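Local atomic coordinates of PfkB family carbohydrate kinase (Listeria grayi DSM 20601, PDB entry 4GM6), a protein that probably transfers a phosphate group from ATP to a sugar substrate. Residues M35-Q40 / L51-G56; S116-K121 / S258-L263; Y283-R288 / L322-H327; D293-A298 / K314-A319. All blocks are in the same frame, centred on the assembly; numbering follows the deposited sequence.

Interaction 1: M35-Q40 / L51-G56; sequences MRLSTQ and LDIHIG
Gln40 reaches Asp52 by folding back on itself: CG lies opposite the carbonyl carbon, and a bend at chi2 (76°) swings the amide across the carboxylate at about a right angle. NE2 donates to Asp52 OD2 over 3.0 Å in a nearly straight bond (171° at the hydrogen). OD2 lies in the plane of the Gln40 amide, while NE2 comes down on it from above the carboxylate plane. NE2 also donates to Ala50 O, and a water that donates to both Asp52 OD2 and Thr39 O ties the carboxylate to the backbone just after strand 34-38. Strands 34-38 and 50-56 form an antiparallel beta hairpin in the small four-stranded lid sheet of the PfkB fold, with Arg36–His54 and Ser38–Asp52 as hydrogen-bonded pairs; Arg36 N to His54 O, at 2.6 Å, is the shortest of their backbone bonds. On the face carrying these four residues, His54 ND1 sits 4.1 Å above the guanidinium plane of Arg36, offset toward its rim. Arg36 NH2 donates to Ser38 OG at 3.2 Å and forms a salt bridge with Asp287 OD2, while NH1 forms one with Asp329 OD1. A second water joins Ser38 OG, Asp52 O and His54 ND1. The other face is apolar. Met35 SD rests on Ile53 CG2 at 3.8 Å, and Leu37 CB meets Leu51 CD1 at 3.9 Å; helix 83-94 covers part of this layer. At the outer edge, Leu51 and Asp52 continue the sheet into an antiparallel strand of a second subunit, where Ile53 packs on Leu51 of that neighbouring chain.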
loop_
_atom_site.group_PDB
_atom_site.type_symbol
_atom_site.label_atom_id
_atom_site.label_comp_id
_atom_site.label_asym_id
_atom_site.label_seq_id
_atom_site.Cartn_x
_atom_site.Cartn_y
_atom_site.Cartn_z
ATOM N N MET C 35 -0.232 11.017 -19.566
ATOM C CA MET C 35 -0.288 10.222 -18.356
ATOM C C MET C 35 0.359 11.031 -17.235
ATOM O O MET C 35 1.520 11.459 -17.350
ATOM C CB MET C 35 0.399 8.880 -18.515
ATOM C CG MET C 35 0.437 8.112 -17.192
ATOM S SD MET C 35 1.041 6.421 -17.341
ATOM C CE MET C 35 2.639 6.673 -18.099
ATOM N N ARG C 36 -0.387 11.278 -16.171
ATOM C CA ARG C 36 0.198 11.956 -15.031
ATOM C C ARG C 36 0.745 10.928 -14.038
ATOM O O ARG C 36 0.098 9.915 -13.788
ATOM C CB ARG C 36 -0.797 12.881 -14.327
ATOM C CG ARG C 36 -0.226 13.270 -12.976
ATOM C CD ARG C 36 -0.953 14.372 -12.228
ATOM N NE ARG C 36 -2.408 14.370 -12.309
ATOM C CZ ARG C 36 -3.238 14.362 -11.261
ATOM N NH1 ARG C 36 -4.543 14.417 -11.456
ATOM N NH2 ARG C 36 -2.785 14.284 -10.029
ATOM N N LEU C 37 1.938 11.188 -13.501
ATOM C CA LEU C 37 2.589 10.312 -12.501
ATOM C C LEU C 37 2.867 11.107 -11.238
ATOM O O LEU C 37 3.698 12.010 -11.252
ATOM C CB LEU C 37 3.884 9.738 -13.075
ATOM C CG LEU C 37 3.603 8.941 -14.366
ATOM C CD1 LEU C 37 4.599 9.275 -15.459
ATOM C CD2 LEU C 37 3.620 7.457 -14.105
ATOM N N SER C 38 2.181 10.739 -10.153
ATOM C CA SER C 38 2.039 11.571 -8.958
ATOM C C SER C 38 2.695 10.936 -7.734
ATOM O O SER C 38 2.559 9.731 -7.538
ATOM C CB SER C 38 0.541 11.695 -8.630
ATOM O OG SER C 38 -0.031 12.759 -9.340
ATOM N N THR C 39 3.364 11.740 -6.902
ATOM C CA THR C 39 3.840 11.249 -5.594
ATOM C C THR C 39 2.685 11.317 -4.603
ATOM O O THR C 39 1.692 11.994 -4.830
ATOM C CB THR C 39 4.999 12.094 -5.027
ATOM O OG1 THR C 39 4.514 13.390 -4.623
ATOM C CG2 THR C 39 6.083 12.273 -6.059
ATOM N N GLN C 40 2.820 10.612 -3.501
ATOM C CA GLN C 40 1.808 10.622 -2.455
ATOM C C GLN C 40 2.004 11.888 -1.591
ATOM O O GLN C 40 3.061 12.534 -1.636
ATOM C CB GLN C 40 1.920 9.305 -1.633
ATOM C CG GLN C 40 1.647 8.047 -2.511
ATOM C CD GLN C 40 2.831 7.685 -3.439
ATOM O OE1 GLN C 40 3.983 7.686 -2.988
ATOM N NE2 GLN C 40 2.558 7.380 -4.739
ATOM N N LEU C 51 4.849 5.755 -8.203
ATOM C CA LEU C 51 4.055 6.886 -8.658
ATOM C C LEU C 51 2.650 6.406 -8.993
ATOM O O LEU C 51 2.488 5.393 -9.684
ATOM C CB LEU C 51 4.688 7.494 -9.922
ATOM C CG LEU C 51 6.093 8.075 -9.740
ATOM C CD1 LEU C 51 6.849 8.126 -11.061
ATOM C CD2 LEU C 51 5.983 9.467 -9.126
ATOM N N ASP C 52 1.649 7.147 -8.527
ATOM C CA ASP C 52 0.253 6.911 -8.927
ATOM C C ASP C 52 -0.034 7.434 -10.334
ATOM O O ASP C 52 0.434 8.499 -10.712
ATOM C CB ASP C 52 -0.690 7.565 -7.911
ATOM C CG ASP C 52 -0.543 6.953 -6.536
ATOM O OD1 ASP C 52 -0.627 5.723 -6.474
ATOM O OD2 ASP C 52 -0.285 7.673 -5.545
ATOM N N ILE C 53 -0.813 6.679 -11.103
ATOM C CA ILE C 53 -1.106 7.021 -12.487
ATOM C C ILE C 53 -2.495 7.629 -12.645
ATOM O O ILE C 53 -3.452 7.141 -12.055
ATOM C CB ILE C 53 -1.156 5.738 -13.335
ATOM C CG1 ILE C 53 0.203 5.072 -13.436
ATOM C CG2 ILE C 53 -1.693 6.053 -14.725
ATOM C CD1 ILE C 53 0.148 3.875 -14.384
ATOM N N HIS C 54 -2.609 8.683 -13.454
ATOM C CA HIS C 54 -3.909 9.230 -13.861
ATOM C C HIS C 54 -3.790 9.688 -15.310
ATOM O O HIS C 54 -2.773 10.259 -15.686
ATOM C CB HIS C 54 -4.301 10.414 -12.983
ATOM C CG HIS C 54 -4.570 10.027 -11.563
ATOM N ND1 HIS C 54 -3.646 10.191 -10.553
ATOM C CD2 HIS C 54 -5.646 9.435 -11.000
ATOM C CE1 HIS C 54 -4.153 9.735 -9.422
ATOM N NE2 HIS C 54 -5.364 9.269 -9.670
ATOM N N ILE C 55 -4.804 9.404 -16.120
ATOM C CA ILE C 55 -4.852 9.897 -17.495
ATOM C C ILE C 55 -5.632 11.199 -17.515
ATOM O O ILE C 55 -6.646 11.337 -16.836
ATOM C CB ILE C 55 -5.547 8.895 -18.421
ATOM C CG1 ILE C 55 -4.924 7.513 -18.234
ATOM C CG2 ILE C 55 -5.528 9.377 -19.877
ATOM C CD1 ILE C 55 -3.475 7.402 -18.667
ATOM N N GLY C 56 -5.152 12.165 -18.285
ATOM C CA GLY C 56 -5.813 13.460 -18.333
ATOM C C GLY C 56 -5.342 14.284 -19.507
ATOM O O GLY C 56 -4.586 13.815 -20.336
HETATM O O HOH W 1 -1.267 10.531 -11.093
HETATM O O HOH W 2 -0.404 10.257 -5.677
#

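Interaction 2: S116-K121 / S258-L263; sequences SGTALK and SASHHL
Ala119 is gripped at both ends of its backbone by the turn that begins at Ser258. Two beta turns thus dock on each other, the type II' turn Thr118 to Lys121 of the lid loop and the type I turn Ser258 to His261 of the large domain. Ala119 N donates to Ser260 OG at 2.7 Å in an almost perfectly straight bond (177° at the hydrogen), and Ala119 O accepts from Ala259 N at 2.8 Å, the donor lying in the carbonyl plane. Beside these bonds the methyl group of Ala259 packs against the lid loop, its CB 3.3 Å from Lys121 O.

The next shell fixes both turns. Ser258 OG accepts from Ser260 N, an ST turn that holds Ser260 in place. Lys121 N closes the other turn on Thr118 O, while Lys121 NZ reaches back to Ser116 O and pairs with Glu115. Thr118 OG1 bonds to Gln41 NE2. A third subunit covers the joint: Pro284 of that neighbouring chain packs on Ala119 and Ser260, and its Ser325 OG is hydrogen-bonded to Thr118 O. Within the chain, Thr118 CG2 lies 3.5 Å from Ser260 OG, the same oxygen that receives Ala119 N.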
loop_
_atom_site.group_PDB
_atom_site.type_symbol
_atom_site.label_atom_id
_atom_site.label_comp_id
_atom_site.label_asym_id
_atom_site.label_seq_id
_atom_site.Cartn_x
_atom_site.Cartn_y
_atom_site.Cartn_z
ATOM N N SER C 116 3.434 16.150 -4.973
ATOM C CA SER C 116 2.351 16.618 -4.131
ATOM C C SER C 116 2.762 17.868 -3.349
ATOM O O SER C 116 3.934 18.020 -2.985
ATOM C CB SER C 116 1.965 15.493 -3.165
ATOM O OG SER C 116 0.992 15.919 -2.230
ATOM N N GLY C 117 1.802 18.745 -3.088
ATOM C CA GLY C 117 2.003 19.908 -2.233
ATOM C C GLY C 117 0.933 19.927 -1.151
ATOM O O GLY C 117 -0.197 19.483 -1.365
ATOM N N THR C 118 1.307 20.429 0.018
ATOM C CA THR C 118 0.430 20.511 1.162
ATOM C C THR C 118 0.869 21.742 1.959
ATOM O O THR C 118 2.061 22.040 2.039
ATOM C CB THR C 118 0.581 19.273 2.071
ATOM O OG1 THR C 118 0.202 18.079 1.363
ATOM C CG2 THR C 118 -0.278 19.423 3.326
ATOM N N ALA C 119 -0.084 22.441 2.559
ATOM C CA ALA C 119 0.215 23.606 3.408
ATOM C C ALA C 119 1.135 24.607 2.702
ATOM O O ALA C 119 0.777 25.139 1.652
ATOM C CB ALA C 119 0.806 23.154 4.742
ATOM N N LEU C 120 2.318 24.872 3.258
ATOM C CA LEU C 120 3.170 25.910 2.659
ATOM C C LEU C 120 3.825 25.463 1.360
ATOM O O LEU C 120 4.201 26.304 0.547
ATOM C CB LEU C 120 4.225 26.445 3.650
ATOM C CG LEU C 120 3.763 27.098 4.950
ATOM C CD1 LEU C 120 4.970 27.470 5.810
ATOM C CD2 LEU C 120 2.872 28.319 4.705
ATOM N N LYS C 121 3.951 24.148 1.147
ATOM C CA LYS C 121 4.670 23.662 -0.010
ATOM C C LYS C 121 3.741 23.460 -1.188
ATOM O O LYS C 121 2.879 22.581 -1.155
ATOM C CB LYS C 121 5.376 22.322 0.280
ATOM C CG LYS C 121 6.284 21.889 -0.873
ATOM C CD LYS C 121 6.238 20.392 -1.141
ATOM C CE LYS C 121 6.920 20.007 -2.458
ATOM N NZ LYS C 121 5.988 19.817 -3.613
ATOM N N SER C 258 -2.815 28.877 0.710
ATOM C CA SER C 258 -1.697 27.959 0.768
ATOM C C SER C 258 -1.997 26.870 -0.238
ATOM O O SER C 258 -2.994 26.949 -0.952
ATOM C CB SER C 258 -1.555 27.354 2.168
ATOM O OG SER C 258 -2.613 26.449 2.434
ATOM N N ALA C 259 -1.140 25.857 -0.291
ATOM C CA ALA C 259 -1.366 24.720 -1.164
ATOM C C ALA C 259 -2.541 23.860 -0.676
ATOM O O ALA C 259 -3.017 22.995 -1.409
ATOM C CB ALA C 259 -0.104 23.886 -1.278
ATOM N N SER C 260 -3.006 24.112 0.551
ATOM C CA SER C 260 -4.106 23.347 1.150
ATOM C C SER C 260 -5.362 24.197 1.390
ATOM O O SER C 260 -6.348 23.715 1.933
ATOM C CB SER C 260 -3.674 22.707 2.492
ATOM O OG SER C 260 -2.692 21.717 2.301
ATOM N N HIS C 261 -5.330 25.462 0.997
ATOM C CA HIS C 261 -6.433 26.344 1.319
ATOM C C HIS C 261 -6.611 27.397 0.233
ATOM O O HIS C 261 -5.815 28.328 0.129
ATOM C CB HIS C 261 -6.189 26.989 2.682
ATOM C CG HIS C 261 -7.342 27.794 3.193
ATOM N ND1 HIS C 261 -7.305 28.454 4.401
ATOM C CD2 HIS C 261 -8.561 28.044 2.664
ATOM C CE1 HIS C 261 -8.457 29.074 4.600
ATOM N NE2 HIS C 261 -9.243 28.827 3.567
ATOM N N HIS C 262 -7.650 27.220 -0.579
ATOM C CA HIS C 262 -7.992 28.145 -1.656
ATOM C C HIS C 262 -9.408 28.672 -1.434
ATOM O O HIS C 262 -10.254 27.973 -0.873
ATOM C CB HIS C 262 -7.995 27.426 -3.010
ATOM C CG HIS C 262 -6.640 27.030 -3.514
ATOM N ND1 HIS C 262 -6.446 26.531 -4.786
ATOM C CD2 HIS C 262 -5.417 27.073 -2.936
ATOM C CE1 HIS C 262 -5.167 26.241 -4.952
ATOM N NE2 HIS C 262 -4.518 26.576 -3.851
ATOM N N LEU C 263 -9.663 29.892 -1.903
ATOM C CA LEU C 263 -11.015 30.394 -2.077
ATOM C C LEU C 263 -11.310 30.331 -3.573
ATOM O O LEU C 263 -10.438 30.599 -4.398
ATOM C CB LEU C 263 -11.129 31.839 -1.576
ATOM C CG LEU C 263 -10.604 32.151 -0.170
ATOM C CD1 LEU C 263 -10.834 33.627 0.178
ATOM C CD2 LEU C 263 -11.243 31.239 0.865
HETATM O O HOH W 3 -2.775 20.131 -1.098
#

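Interaction 3: Y283-R288 / L322-H327; sequences YPIVDR and LKHSIH
Val286 sets one methyl squarely on the imidazole of His327. A chi1 of 172° turns CG1 away from the backbone N, and this carbon stands 3.5 Å from the ring centroid and 10° off the ring normal, a CH-pi contact, while CG2 turns to the backbone of Ser325. In the PfkB large domain, loop 283-288, between strand 273-282 and helix 291-304, meets the end of helix 309-323 and the type I turn Lys323 to Ile326. His324 O receives Asp287 N at 2.9 Å and, more weakly, Val286 N. The His324 ring brings CD2 to 3.7 Å from Arg288 CB and has Ile285 CG2 at its edge. Lys323 curls through bends at chi2 (61°) and chi4, which carry NZ to Ile326 O at 2.7 Å, in the carbonyl plane, and weakly to Asp287 O. Asp287 OD1 accepts from Val289 N; OD2 accepts from Gly328 N, faces Arg36 of the lid and receives a water that lies 2.6 Å from His327 ND1. Val289 O and Gly328 O are also hydrogen-bonded to NZ, so four carbonyls share at most three protons, an arrangement consistent with a charged, buried lysine drawing both loops together.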
loop_
_atom_site.group_PDB
_atom_site.type_symbol
_atom_site.label_atom_id
_atom_site.label_comp_id
_atom_site.label_asym_id
_atom_site.label_seq_id
_atom_site.Cartn_x
_atom_site.Cartn_y
_atom_site.Cartn_z
ATOM N N TYR C 283 -10.663 23.540 1.875
ATOM C CA TYR C 283 -9.540 23.102 2.688
ATOM C C TYR C 283 -9.906 21.833 3.452
ATOM O O TYR C 283 -10.994 21.746 4.004
ATOM C CB TYR C 283 -9.129 24.200 3.676
ATOM C CG TYR C 283 -8.262 23.678 4.796
ATOM C CD1 TYR C 283 -8.828 23.243 5.985
ATOM C CD2 TYR C 283 -6.877 23.592 4.654
ATOM C CE1 TYR C 283 -8.043 22.750 7.010
ATOM C CE2 TYR C 283 -6.084 23.113 5.676
ATOM C CZ TYR C 283 -6.676 22.685 6.852
ATOM O OH TYR C 283 -5.910 22.191 7.874
ATOM N N PRO C 284 -9.009 20.828 3.449
ATOM C CA PRO C 284 -7.739 20.850 2.702
ATOM C C PRO C 284 -8.031 20.650 1.222
ATOM O O PRO C 284 -9.193 20.559 0.830
ATOM C CB PRO C 284 -6.981 19.638 3.267
ATOM C CG PRO C 284 -8.071 18.676 3.640
ATOM C CD PRO C 284 -9.228 19.533 4.120
ATOM N N ILE C 285 -6.993 20.608 0.395
ATOM C CA ILE C 285 -7.176 20.329 -1.023
ATOM C C ILE C 285 -6.654 18.934 -1.338
ATOM O O ILE C 285 -5.489 18.647 -1.090
ATOM C CB ILE C 285 -6.478 21.385 -1.895
ATOM C CG1 ILE C 285 -7.178 22.728 -1.676
ATOM C CG2 ILE C 285 -6.524 20.969 -3.360
ATOM C CD1 ILE C 285 -6.537 23.913 -2.369
ATOM N N VAL C 286 -7.510 18.068 -1.878
ATOM C CA VAL C 286 -7.074 16.719 -2.251
ATOM C C VAL C 286 -6.267 16.743 -3.553
ATOM O O VAL C 286 -5.132 16.270 -3.597
ATOM C CB VAL C 286 -8.254 15.728 -2.363
ATOM C CG1 VAL C 286 -7.787 14.388 -2.934
ATOM C CG2 VAL C 286 -8.876 15.486 -0.988
ATOM N N ASP C 287 -6.845 17.317 -4.606
ATOM C CA ASP C 287 -6.179 17.361 -5.895
ATOM C C ASP C 287 -6.840 18.444 -6.745
ATOM O O ASP C 287 -7.912 18.223 -7.305
ATOM C CB ASP C 287 -6.325 16.014 -6.607
ATOM C CG ASP C 287 -5.416 15.898 -7.836
ATOM O OD1 ASP C 287 -4.898 16.942 -8.270
ATOM O OD2 ASP C 287 -5.212 14.766 -8.344
ATOM N N ARG C 288 -6.210 19.608 -6.836
ATOM C CA ARG C 288 -6.760 20.719 -7.633
ATOM C C ARG C 288 -6.681 20.482 -9.140
ATOM O O ARG C 288 -7.286 21.239 -9.912
ATOM C CB ARG C 288 -6.035 22.030 -7.326
ATOM C CG ARG C 288 -4.614 22.073 -7.890
ATOM C CD ARG C 288 -3.966 23.436 -7.692
ATOM N NE ARG C 288 -4.391 24.397 -8.719
ATOM C CZ ARG C 288 -3.992 25.665 -8.769
ATOM N NH1 ARG C 288 -3.162 26.141 -7.847
ATOM N NH2 ARG C 288 -4.426 26.460 -9.741
ATOM N N LEU C 322 -16.175 20.678 -5.908
ATOM C CA LEU C 322 -16.211 19.258 -5.572
ATOM C C LEU C 322 -15.039 18.491 -6.178
ATOM O O LEU C 322 -14.506 17.608 -5.533
ATOM C CB LEU C 322 -17.547 18.625 -5.990
ATOM C CG LEU C 322 -18.778 19.020 -5.153
ATOM C CD1 LEU C 322 -20.042 18.471 -5.796
ATOM C CD2 LEU C 322 -18.681 18.546 -3.703
ATOM N N LYS C 323 -14.645 18.821 -7.410
ATOM C CA LYS C 323 -13.519 18.138 -8.059
ATOM C C LYS C 323 -12.235 18.198 -7.214
ATOM O O LYS C 323 -11.418 17.290 -7.259
ATOM C CB LYS C 323 -13.240 18.718 -9.464
ATOM C CG LYS C 323 -11.882 18.309 -10.044
ATOM C CD LYS C 323 -11.766 16.802 -10.200
ATOM C CE LYS C 323 -10.329 16.369 -10.461
ATOM N NZ LYS C 323 -9.400 16.532 -9.288
ATOM N N HIS C 324 -12.066 19.269 -6.447
ATOM C CA HIS C 324 -10.868 19.439 -5.638
ATOM C C HIS C 324 -10.722 18.322 -4.600
ATOM O O HIS C 324 -9.632 18.085 -4.108
ATOM C CB HIS C 324 -10.879 20.805 -4.948
ATOM C CG HIS C 324 -10.507 21.943 -5.847
ATOM N ND1 HIS C 324 -11.342 22.419 -6.834
ATOM C CD2 HIS C 324 -9.391 22.712 -5.896
ATOM C CE1 HIS C 324 -10.753 23.423 -7.461
ATOM N NE2 HIS C 324 -9.567 23.619 -6.912
ATOM N N SER C 325 -11.814 17.625 -4.293
ATOM C CA SER C 325 -11.795 16.555 -3.289
ATOM C C SER C 325 -11.484 15.173 -3.869
ATOM O O SER C 325 -11.504 14.170 -3.138
ATOM C CB SER C 325 -13.147 16.466 -2.584
ATOM O OG SER C 325 -13.405 17.608 -1.793
ATOM N N ILE C 326 -11.235 15.120 -5.174
ATOM C CA ILE C 326 -11.027 13.851 -5.885
ATOM C C ILE C 326 -9.649 13.758 -6.551
ATOM O O ILE C 326 -9.245 14.641 -7.319
ATOM C CB ILE C 326 -12.119 13.637 -6.945
ATOM C CG1 ILE C 326 -13.488 13.713 -6.275
ATOM C CG2 ILE C 326 -11.949 12.285 -7.644
ATOM C CD1 ILE C 326 -13.743 12.533 -5.338
ATOM N N HIS C 327 -8.922 12.691 -6.236
ATOM C CA HIS C 327 -7.677 12.390 -6.915
ATOM C C HIS C 327 -7.917 12.124 -8.384
ATOM O O HIS C 327 -8.885 11.448 -8.750
ATOM C CB HIS C 327 -7.024 11.141 -6.305
ATOM C CG HIS C 327 -6.411 11.378 -4.962
ATOM N ND1 HIS C 327 -5.374 12.268 -4.764
ATOM C CD2 HIS C 327 -6.679 10.834 -3.745
ATOM C CE1 HIS C 327 -5.031 12.267 -3.485
ATOM N NE2 HIS C 327 -5.809 11.408 -2.845
HETATM O O HOH W 4 -10.358 19.216 -1.459
HETATM O O HOH W 5 -3.759 13.185 -6.627
#

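Interaction 4: D293-A298 / K314-A319; sequences DAYTAA and KFATAA
Segments 293-298 and 314-319 run nearly antiparallel, at 154°, with their axes 7.8 Å apart at the closest. They belong to helices 291-304 and 309-323, a helical hairpin in the large alpha/beta domain of the PfkB kinase fold, and small residues allow them to come this near. The backbones draw closest at Ala298 and Ala316, whose CA atoms are 4.5 Å apart. Ala298 points its methyl group at the partner helix: CB lies 3.2 Å from Ala316 CA and 3.3 Å from Ala316 CB, tighter than ordinary carbon contact, and 3.8 Å from Ala319 CB. The ring of Phe315 flanks the same methyl group through CD1, and beyond it meets Trp307 edge to face and helix 335-344.

Tyr295 closes the other flank. A chi1 of -173° extends its ring away from its own backbone N and alongside Thr317, both side chains pointing the same way, and it presents an edge to the neighbouring helix. CD1 approaches Ala316 O at 3.5 Å, CE1 comes equally near to Thr317 OG1, and CE1 also touches the Ala316 methyl group. The polar ends of both residues are satisfied elsewhere, Tyr295 OH by His267 O on the large sheet and Thr317 OG1 by Val313 O one helical turn back. No hydrogen bond joins the two segments, so apolar contact and the ring edge carry the packing. At the other end of the interface, Ala294 CB lies 4.2 Å from Ala319 O, a carbonyl that also accepts from Asn331 ND2.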
loop_
_atom_site.group_PDB
_atom_site.type_symbol
_atom_site.label_atom_id
_atom_site.label_comp_id
_atom_site.label_asym_id
_atom_site.label_seq_id
_atom_site.Cartn_x
_atom_site.Cartn_y
_atom_site.Cartn_z
ATOM N N ASP C 293 -10.986 22.446 -15.594
ATOM C CA ASP C 293 -11.665 21.665 -16.618
ATOM C C ASP C 293 -13.057 21.274 -16.162
ATOM O O ASP C 293 -13.959 21.102 -16.979
ATOM C CB ASP C 293 -10.856 20.415 -16.990
ATOM C CG ASP C 293 -9.456 20.761 -17.460
ATOM O OD1 ASP C 293 -9.288 21.831 -18.089
ATOM O OD2 ASP C 293 -8.517 19.991 -17.187
ATOM N N ALA C 294 -13.225 21.113 -14.855
ATOM C CA ALA C 294 -14.524 20.766 -14.315
ATOM C C ALA C 294 -15.413 21.996 -14.415
ATOM O O ALA C 294 -16.592 21.895 -14.746
ATOM C CB ALA C 294 -14.401 20.291 -12.868
ATOM N N TYR C 295 -14.842 23.161 -14.121
ATOM C CA TYR C 295 -15.565 24.418 -14.268
ATOM C C TYR C 295 -15.949 24.601 -15.726
ATOM O O TYR C 295 -17.103 24.866 -16.048
ATOM C CB TYR C 295 -14.714 25.600 -13.810
ATOM C CG TYR C 295 -15.468 26.923 -13.778
ATOM C CD1 TYR C 295 -16.433 27.174 -12.802
ATOM C CD2 TYR C 295 -15.208 27.928 -14.712
ATOM C CE1 TYR C 295 -17.127 28.376 -12.769
ATOM C CE2 TYR C 295 -15.901 29.137 -14.683
ATOM C CZ TYR C 295 -16.859 29.359 -13.709
ATOM O OH TYR C 295 -17.540 30.569 -13.654
ATOM N N THR C 296 -14.980 24.442 -16.615
ATOM C CA THR C 296 -15.254 24.660 -18.044
ATOM C C THR C 296 -16.390 23.761 -18.518
ATOM O O THR C 296 -17.301 24.214 -19.209
ATOM C CB THR C 296 -13.997 24.427 -18.923
ATOM O OG1 THR C 296 -13.042 25.464 -18.656
ATOM C CG2 THR C 296 -14.360 24.446 -20.431
ATOM N N ALA C 297 -16.331 22.485 -18.155
ATOM C CA ALA C 297 -17.347 21.535 -18.605
ATOM C C ALA C 297 -18.705 21.879 -18.011
ATOM O O ALA C 297 -19.745 21.747 -18.671
ATOM C CB ALA C 297 -16.955 20.111 -18.238
ATOM N N ALA C 298 -18.705 22.330 -16.762
ATOM C CA ALA C 298 -19.976 22.651 -16.102
ATOM C C ALA C 298 -20.616 23.875 -16.757
ATOM O O ALA C 298 -21.830 23.924 -16.953
ATOM C CB ALA C 298 -19.773 22.882 -14.617
ATOM N N LYS C 314 -23.514 29.152 -10.882
ATOM C CA LYS C 314 -23.617 28.548 -9.564
ATOM C C LYS C 314 -23.317 27.063 -9.634
ATOM O O LYS C 314 -22.580 26.519 -8.804
ATOM C CB LYS C 314 -24.998 28.778 -8.949
ATOM C CG LYS C 314 -25.065 28.314 -7.500
ATOM C CD LYS C 314 -26.268 28.914 -6.777
ATOM C CE LYS C 314 -27.570 28.262 -7.211
ATOM N NZ LYS C 314 -28.707 28.702 -6.351
ATOM N N PHE C 315 -23.888 26.415 -10.640
ATOM C CA PHE C 315 -23.684 24.993 -10.846
ATOM C C PHE C 315 -22.216 24.689 -11.122
ATOM O O PHE C 315 -21.634 23.760 -10.534
ATOM C CB PHE C 315 -24.549 24.529 -12.021
ATOM C CG PHE C 315 -24.393 23.068 -12.353
ATOM C CD1 PHE C 315 -23.547 22.663 -13.370
ATOM C CD2 PHE C 315 -25.107 22.105 -11.660
ATOM C CE1 PHE C 315 -23.403 21.323 -13.684
ATOM C CE2 PHE C 315 -24.978 20.765 -11.975
ATOM C CZ PHE C 315 -24.121 20.376 -12.988
ATOM N N ALA C 316 -21.616 25.471 -12.018
ATOM C CA ALA C 316 -20.249 25.215 -12.464
ATOM C C ALA C 316 -19.230 25.441 -11.355
ATOM O O ALA C 316 -18.273 24.688 -11.234
ATOM C CB ALA C 316 -19.899 26.056 -13.676
ATOM N N THR C 317 -19.420 26.484 -10.552
ATOM C CA THR C 317 -18.510 26.702 -9.436
ATOM C C THR C 317 -18.605 25.551 -8.427
ATOM O O THR C 317 -17.598 25.142 -7.851
ATOM C CB THR C 317 -18.759 28.052 -8.743
ATOM O OG1 THR C 317 -18.771 29.091 -9.732
ATOM C CG2 THR C 317 -17.660 28.328 -7.726
ATOM N N ALA C 318 -19.811 25.022 -8.224
ATOM C CA ALA C 318 -19.995 23.878 -7.338
ATOM C C ALA C 318 -19.292 22.644 -7.886
ATOM O O ALA C 318 -18.658 21.887 -7.145
ATOM C CB ALA C 318 -21.474 23.601 -7.133
ATOM N N ALA C 319 -19.388 22.440 -9.192
ATOM C CA ALA C 319 -18.751 21.284 -9.817
ATOM C C ALA C 319 -17.248 21.340 -9.635
ATOM O O ALA C 319 -16.595 20.338 -9.329
ATOM C CB ALA C 319 -19.080 21.251 -11.309
#

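How the interactions relate
Along the chain the lid hairpin of interaction 1 comes first, interaction 2 follows, and interaction 4 falls between the two segments of interaction 3. Interactions 3 and 4 share helix 309-323, with centres about 14 Å apart, and touch where Lys323 packs on Ala294. Interactions 2 and 3 are closer, about 11 Å between centres, and His262 lies against Ile285 and Arg288. Interaction 1 sits about 15 Å from interaction 3, joined to it by the Arg36–Asp287 salt bridge, and about 19 Å from interaction 2, which it meets through Thr39 and Ser116. Interaction 4 lies deepest, while interactions 1 to 3 form a continuous path from the large domain to the lid, with other subunits packing along it.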